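Local atomic coordinates of endonuclease NucS (PDB entry 2VLD), a protein that cleaves the 3' and 5' single-stranded ends of branched DNA structures, binds single-stranded DNA and forms a homodimer. Residues Arg150-Arg155 and Asp160-Asp165; Val140-Phe145 and Gly224-Lys229. The protein carries 2 engineered substitutions. All coordinates share one frame; numbering follows the deposited sequence.

Contact 1: residues Arg150-Arg155 and Asp160-Asp165; sequences REKPIR and DVMGVD
Ile154 and Met162, the latter a selenomethionine, meet just beyond the corner where both strands of the hairpin turn. The side chain of Met162 can be followed outward. Its CB leans toward Lys152, with 4.5 Å from Met162 CB to Lys152 CB. CG lies anti to the backbone N (chi1 -174°), and the next torsion is extended as well, which carries the selenium toward Lys152 and Ile154. There SE of Met162 sits 3.9 Å from CD1 of Ile154, the two side chains crossing at a slant, and 4.3 Å from CG of Lys152. The chain then bends at chi3, and the terminal CE swings away from Ile154. The lysine takes part through its aliphatic carbons, while its amine leads off to a cation-pi contact with Tyr149.

At the corner of the hairpin the backbones come together. Glu151 N donates to Asp160 O at 2.8 Å. Arg150 CA adds a CA-H...O contact of 3.3 Å to the same Asp160 O, beside the non-hydrogen-bonded antiparallel pair Arg150-Val161. Glu151 and Lys152 together face Val159, a G1 beta bulge at the point where the chain changes direction.

Arg150 and Val161 share a sheet face and pack on helix 127-136, where the arginine is held by Asn132. Ile154 and Met162 instead reach Leu195 of helix 182-199. Asp160 turns from the hairpin partner to pair with Lys44 of the second subunit, placing this hairpin of the nuclease domain beside the dimer partner.

Contact 2: residues Val140-Phe145 and Gly224-Lys229; sequences VIEEGF and GLEFRK
Arg228 reaches across from the last strand to the loop at Val140 and Ile141, and its guanidinium is set almost edge-on to the Ile141 carbonyl. NE donates to Ile141 O at 2.7 Å with an N-H...O angle of 145°, so the bond is noticeably bent. The acceptor lies near the guanidinium plane, whereas the donor stands above the carbonyl plane, off its lone pairs. Val140 O is also close, 3.2 Å from Arg228 NE, but poorly angled, and it approaches the group obliquely without bonding. The bend at chi2 (82°) turns the arginine's chain back over these carbonyls: Arg228 CG lies 3.4 Å from Val140 O before NE makes its bond.

Two residues earlier on the strand, Glu226 points at the loop and meets Glu142. Their OE1 atoms are 4.4 Å apart, a like-charged pair that would be unfavourable by itself. Arg204 forms salt bridges with both and probably offsets the repulsion. The CB of Ile141 points away from strand 226-229, and its CG2 lies 4.0 Å above one face of the Phe145 ring, displaced toward the rim. The type II turn from Glu142 to Phe145, with Gly144 at its positive-phi position, leads the chain back so that Phe145 lies beside Ile141, and Ile134 of helix 127-136 packs against both.

Strand 226-229 follows helix 214-223, which ends at Gly224 in a Schellman motif, and pairs in parallel with strand 203-209. This beta-alpha-beta crossover, with its second strand at the sheet border, fits the mixed sheet of a PD-(D/E)XK nuclease domain; here the border strand is tied to the connection leading from helix 127-136 into strand 146-154.

Both contacts belong to the C-terminal nuclease domain, with centres about 14 Å apart, and both reach its five-stranded mixed sheet. Contact 1 joins strands 146-154 and 157-164 at one border; contact 2 involves strand 226-229 at the other. Along the chain contact 1 is nested inside contact 2, since 140-145 precedes the hairpin and 224-229 comes last. They touch directly: the Phe145 ring packs on Gly163 and Val164. Arg204 of strand 203-209 joins them electrostatically, bridging Asp165 of contact 1 as well as Glu142 and Glu226 of contact 2. Helix 127-136 packs against residues of both contacts, and the two contacts together involve the two border strands of the sheet.

Contact 1: residues Arg150-Arg155 and Asp160-Asp165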
loop_
_atom_site.group_PDB
_atom_site.type_symbol
_atom_site.label_atom_id
_atom_site.label_comp_id
_atom_site.label_asym_id
_atom_site.label_seq_id
_atom_site.Cartn_x
_atom_site.Cartn_y
_atom_site.Cartn_z
ATOM N N ARG A 150 16.584 0.108 30.381
ATOM C CA ARG A 150 15.222 0.339 29.892
ATOM C C ARG A 150 15.203 0.235 28.386
ATOM O O ARG A 150 16.115 0.740 27.734
ATOM C CB ARG A 150 14.789 1.754 30.191
ATOM C CG ARG A 150 14.474 2.019 31.583
ATOM C CD ARG A 150 13.915 3.378 31.627
ATOM N NE ARG A 150 14.046 3.950 32.948
ATOM C CZ ARG A 150 13.024 4.402 33.657
ATOM N NH1 ARG A 150 11.787 4.335 33.151
ATOM N NH2 ARG A 150 13.243 4.928 34.863
ATOM N N GLU A 151 14.154 -0.362 27.825
ATOM C CA GLU A 151 14.054 -0.522 26.370
ATOM C C GLU A 151 15.368 -1.058 25.807
ATOM O O GLU A 151 15.961 -0.471 24.903
ATOM C CB GLU A 151 13.682 0.801 25.697
ATOM C CG GLU A 151 12.341 1.362 26.136
ATOM C CD GLU A 151 11.848 2.502 25.226
ATOM O OE1 GLU A 151 11.627 2.263 24.006
ATOM O OE2 GLU A 151 11.668 3.632 25.738
ATOM N N LYS A 152 15.827 -2.165 26.368
ATOM C CA LYS A 152 17.159 -2.669 26.074
ATOM C C LYS A 152 17.136 -3.505 24.796
ATOM O O LYS A 152 16.413 -4.503 24.716
ATOM C CB LYS A 152 17.709 -3.469 27.269
ATOM C CG LYS A 152 19.110 -4.057 27.084
ATOM C CD LYS A 152 20.183 -2.981 26.994
ATOM C CE LYS A 152 21.570 -3.592 26.955
ATOM N NZ LYS A 152 22.588 -2.530 26.731
ATOM N N PRO A 153 17.897 -3.082 23.779
ATOM C CA PRO A 153 18.047 -3.924 22.602
ATOM C C PRO A 153 18.748 -5.236 22.935
ATOM O O PRO A 153 19.775 -5.239 23.614
ATOM C CB PRO A 153 18.898 -3.064 21.652
ATOM C CG PRO A 153 18.676 -1.677 22.115
ATOM C CD PRO A 153 18.622 -1.816 23.613
ATOM N N ILE A 154 18.150 -6.320 22.447
ATOM C CA ILE A 154 18.559 -7.710 22.645
ATOM C C ILE A 154 18.733 -8.344 21.266
ATOM O O ILE A 154 18.352 -7.742 20.270
ATOM C CB ILE A 154 17.491 -8.414 23.532
ATOM C CG1 ILE A 154 18.089 -8.715 24.882
ATOM C CG2 ILE A 154 16.932 -9.678 22.946
ATOM C CD1 ILE A 154 18.558 -7.471 25.604
ATOM N N ARG A 155 19.324 -9.534 21.190
ATOM C CA ARG A 155 19.554 -10.177 19.898
ATOM C C ARG A 155 18.276 -10.307 19.064
ATOM O O ARG A 155 18.286 -10.005 17.862
ATOM C CB ARG A 155 20.200 -11.541 20.072
ATOM C CG ARG A 155 21.698 -11.512 20.293
ATOM C CD ARG A 155 22.199 -12.942 20.386
ATOM N NE ARG A 155 23.602 -13.044 20.789
ATOM C CZ ARG A 155 24.296 -14.182 20.820
ATOM N NH1 ARG A 155 23.731 -15.338 20.475
ATOM N NH2 ARG A 155 25.564 -14.161 21.194
ATOM N N ASP A 160 11.620 -4.454 28.079
ATOM C CA ASP A 160 11.098 -3.258 28.775
ATOM C C ASP A 160 12.041 -2.746 29.856
ATOM O O ASP A 160 12.540 -1.630 29.769
ATOM C CB ASP A 160 9.701 -3.535 29.355
ATOM C CG ASP A 160 8.650 -3.767 28.267
ATOM O OD1 ASP A 160 8.947 -3.442 27.097
ATOM O OD2 ASP A 160 7.530 -4.262 28.561
ATOM N N VAL A 161 12.260 -3.578 30.876
ATOM C CA VAL A 161 13.323 -3.406 31.857
ATOM C C VAL A 161 14.170 -4.698 31.914
ATOM O O VAL A 161 13.639 -5.810 31.850
ATOM C CB VAL A 161 12.751 -3.114 33.240
ATOM C CG1 VAL A 161 13.856 -3.141 34.303
ATOM C CG2 VAL A 161 12.038 -1.771 33.247
HETATM N N MSE A 162 15.486 -4.540 32.006
HETATM C CA MSE A 162 16.384 -5.664 32.227
HETATM C C MSE A 162 17.243 -5.343 33.430
HETATM O O MSE A 162 17.670 -4.194 33.617
HETATM C CB MSE A 162 17.249 -5.947 31.003
HETATM C CG MSE A 162 18.103 -7.186 31.133
HETATM SE SE MSE A 162 18.968 -7.645 29.430
HETATM C CE MSE A 162 20.843 -7.369 29.879
ATOM N N GLY A 163 17.461 -6.360 34.254
ATOM C CA GLY A 163 18.270 -6.217 35.441
ATOM C C GLY A 163 18.933 -7.506 35.855
ATOM O O GLY A 163 19.045 -8.456 35.077
ATOM N N VAL A 164 19.365 -7.523 37.108
ATOM C CA VAL A 164 20.054 -8.657 37.674
ATOM C C VAL A 164 19.457 -8.868 39.062
ATOM O O VAL A 164 19.150 -7.889 39.761
ATOM C CB VAL A 164 21.583 -8.390 37.671
ATOM C CG1 VAL A 164 22.096 -7.899 39.033
ATOM C CG2 VAL A 164 22.340 -9.622 37.206
ATOM N N ASP A 165 19.239 -10.123 39.447
ATOM C CA ASP A 165 18.673 -10.414 40.774
ATOM C C ASP A 165 19.744 -10.624 41.853
ATOM O O ASP A 165 20.937 -10.506 41.576
ATOM C CB ASP A 165 17.700 -11.609 40.721
ATOM C CG ASP A 165 18.396 -12.937 40.441
ATOM O OD1 ASP A 165 19.641 -12.972 40.384
ATOM O OD2 ASP A 165 17.694 -13.960 40.278
#

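Contact 2: residues Val140-Phe145 and Gly224-Lys229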
loop_
_atom_site.group_PDB
_atom_site.type_symbol
_atom_site.label_atom_id
_atom_site.label_comp_id
_atom_site.label_asym_id
_atom_site.label_seq_id
_atom_site.Cartn_x
_atom_site.Cartn_y
_atom_site.Cartn_z
ATOM N N VAL A 140 9.375 -3.818 44.773
ATOM C CA VAL A 140 8.075 -4.202 44.209
ATOM C C VAL A 140 8.185 -5.456 43.338
ATOM O O VAL A 140 7.222 -6.205 43.172
ATOM C CB VAL A 140 7.406 -3.062 43.406
ATOM C CG1 VAL A 140 7.222 -1.834 44.274
ATOM C CG2 VAL A 140 8.196 -2.730 42.141
ATOM N N ILE A 141 9.370 -5.675 42.787
ATOM C CA ILE A 141 9.646 -6.877 42.045
ATOM C C ILE A 141 10.139 -7.953 43.012
ATOM O O ILE A 141 9.573 -9.040 43.097
ATOM C CB ILE A 141 10.717 -6.623 40.947
ATOM C CG1 ILE A 141 10.309 -5.466 40.010
ATOM C CG2 ILE A 141 11.065 -7.923 40.192
ATOM C CD1 ILE A 141 8.961 -5.589 39.347
ATOM N N GLU A 142 11.191 -7.625 43.751
ATOM C CA GLU A 142 11.914 -8.592 44.558
ATOM C C GLU A 142 12.897 -7.923 45.477
ATOM O O GLU A 142 13.380 -6.826 45.205
ATOM C CB GLU A 142 12.733 -9.504 43.664
ATOM C CG GLU A 142 12.362 -10.934 43.742
ATOM C CD GLU A 142 13.323 -11.799 42.972
ATOM O OE1 GLU A 142 12.824 -12.669 42.237
ATOM O OE2 GLU A 142 14.559 -11.616 43.079
ATOM N N GLU A 143 13.219 -8.627 46.550
ATOM C CA GLU A 143 14.284 -8.243 47.447
ATOM C C GLU A 143 15.627 -8.364 46.708
ATOM O O GLU A 143 15.979 -9.438 46.203
ATOM C CB GLU A 143 14.214 -9.136 48.698
ATOM C CG GLU A 143 15.475 -9.236 49.528
ATOM C CD GLU A 143 15.863 -7.922 50.155
ATOM O OE1 GLU A 143 14.956 -7.111 50.471
ATOM O OE2 GLU A 143 17.083 -7.711 50.330
ATOM N N GLY A 144 16.351 -7.253 46.616
ATOM C CA GLY A 144 17.671 -7.253 45.997
ATOM C C GLY A 144 17.668 -7.475 44.493
ATOM O O GLY A 144 18.576 -8.117 43.942
ATOM N N PHE A 145 16.636 -6.957 43.830
ATOM C CA PHE A 145 16.609 -6.905 42.383
ATOM C C PHE A 145 17.217 -5.577 41.958
ATOM O O PHE A 145 16.870 -4.533 42.498
ATOM C CB PHE A 145 15.176 -7.039 41.884
ATOM C CG PHE A 145 14.977 -6.606 40.462
ATOM C CD1 PHE A 145 15.550 -7.323 39.410
ATOM C CD2 PHE A 145 14.197 -5.493 40.167
ATOM C CE1 PHE A 145 15.366 -6.929 38.092
ATOM C CE2 PHE A 145 14.003 -5.095 38.849
ATOM C CZ PHE A 145 14.588 -5.817 37.813
ATOM N N GLY A 224 8.091 -21.780 32.986
ATOM C CA GLY A 224 9.129 -21.493 33.971
ATOM C C GLY A 224 9.300 -20.008 34.189
ATOM O O GLY A 224 10.341 -19.556 34.674
ATOM N N LEU A 225 8.271 -19.247 33.829
ATOM C CA LEU A 225 8.302 -17.796 33.944
ATOM C C LEU A 225 7.375 -17.313 35.056
ATOM O O LEU A 225 6.480 -18.035 35.500
ATOM C CB LEU A 225 7.963 -17.139 32.602
ATOM C CG LEU A 225 8.657 -17.709 31.357
ATOM C CD1 LEU A 225 7.967 -17.234 30.103
ATOM C CD2 LEU A 225 10.139 -17.373 31.311
ATOM N N GLU A 226 7.594 -16.085 35.504
ATOM C CA GLU A 226 6.988 -15.603 36.737
ATOM C C GLU A 226 6.062 -14.413 36.503
ATOM O O GLU A 226 6.075 -13.809 35.437
ATOM C CB GLU A 226 8.093 -15.243 37.738
ATOM C CG GLU A 226 9.085 -16.377 37.998
ATOM C CD GLU A 226 10.409 -15.892 38.552
ATOM O OE1 GLU A 226 10.410 -15.238 39.617
ATOM O OE2 GLU A 226 11.449 -16.177 37.926
ATOM N N PHE A 227 5.253 -14.094 37.503
ATOM C CA PHE A 227 4.376 -12.943 37.443
ATOM C C PHE A 227 4.601 -12.082 38.664
ATOM O O PHE A 227 5.001 -12.573 39.711
ATOM C CB PHE A 227 2.910 -13.377 37.361
ATOM C CG PHE A 227 1.922 -12.235 37.448
ATOM C CD1 PHE A 227 1.695 -11.398 36.353
ATOM C CD2 PHE A 227 1.214 -11.999 38.625
ATOM C CE1 PHE A 227 0.787 -10.343 36.433
ATOM C CE2 PHE A 227 0.302 -10.947 38.713
ATOM C CZ PHE A 227 0.086 -10.118 37.616
ATOM N N ARG A 228 4.354 -10.790 38.506
ATOM C CA ARG A 228 4.390 -9.862 39.606
ATOM C C ARG A 228 3.302 -8.838 39.403
ATOM O O ARG A 228 3.162 -8.268 38.322
ATOM C CB ARG A 228 5.740 -9.169 39.686
ATOM C CG ARG A 228 6.084 -8.682 41.078
ATOM C CD ARG A 228 6.643 -9.814 41.927
ATOM N NE ARG A 228 6.926 -9.381 43.295
ATOM C CZ ARG A 228 6.069 -9.487 44.309
ATOM N NH1 ARG A 228 4.867 -10.011 44.113
ATOM N NH2 ARG A 228 6.416 -9.069 45.519
ATOM N N LYS A 229 2.535 -8.609 40.461
ATOM C CA LYS A 229 1.384 -7.727 40.408
ATOM C C LYS A 229 1.808 -6.283 40.646
ATOM O O LYS A 229 2.462 -5.982 41.645
ATOM C CB LYS A 229 0.355 -8.166 41.448
ATOM C CG LYS A 229 -1.024 -7.581 41.259
ATOM C CD LYS A 229 -1.828 -7.706 42.535
ATOM C CE LYS A 229 -3.161 -7.006 42.395
ATOM N NZ LYS A 229 -3.803 -6.841 43.727
#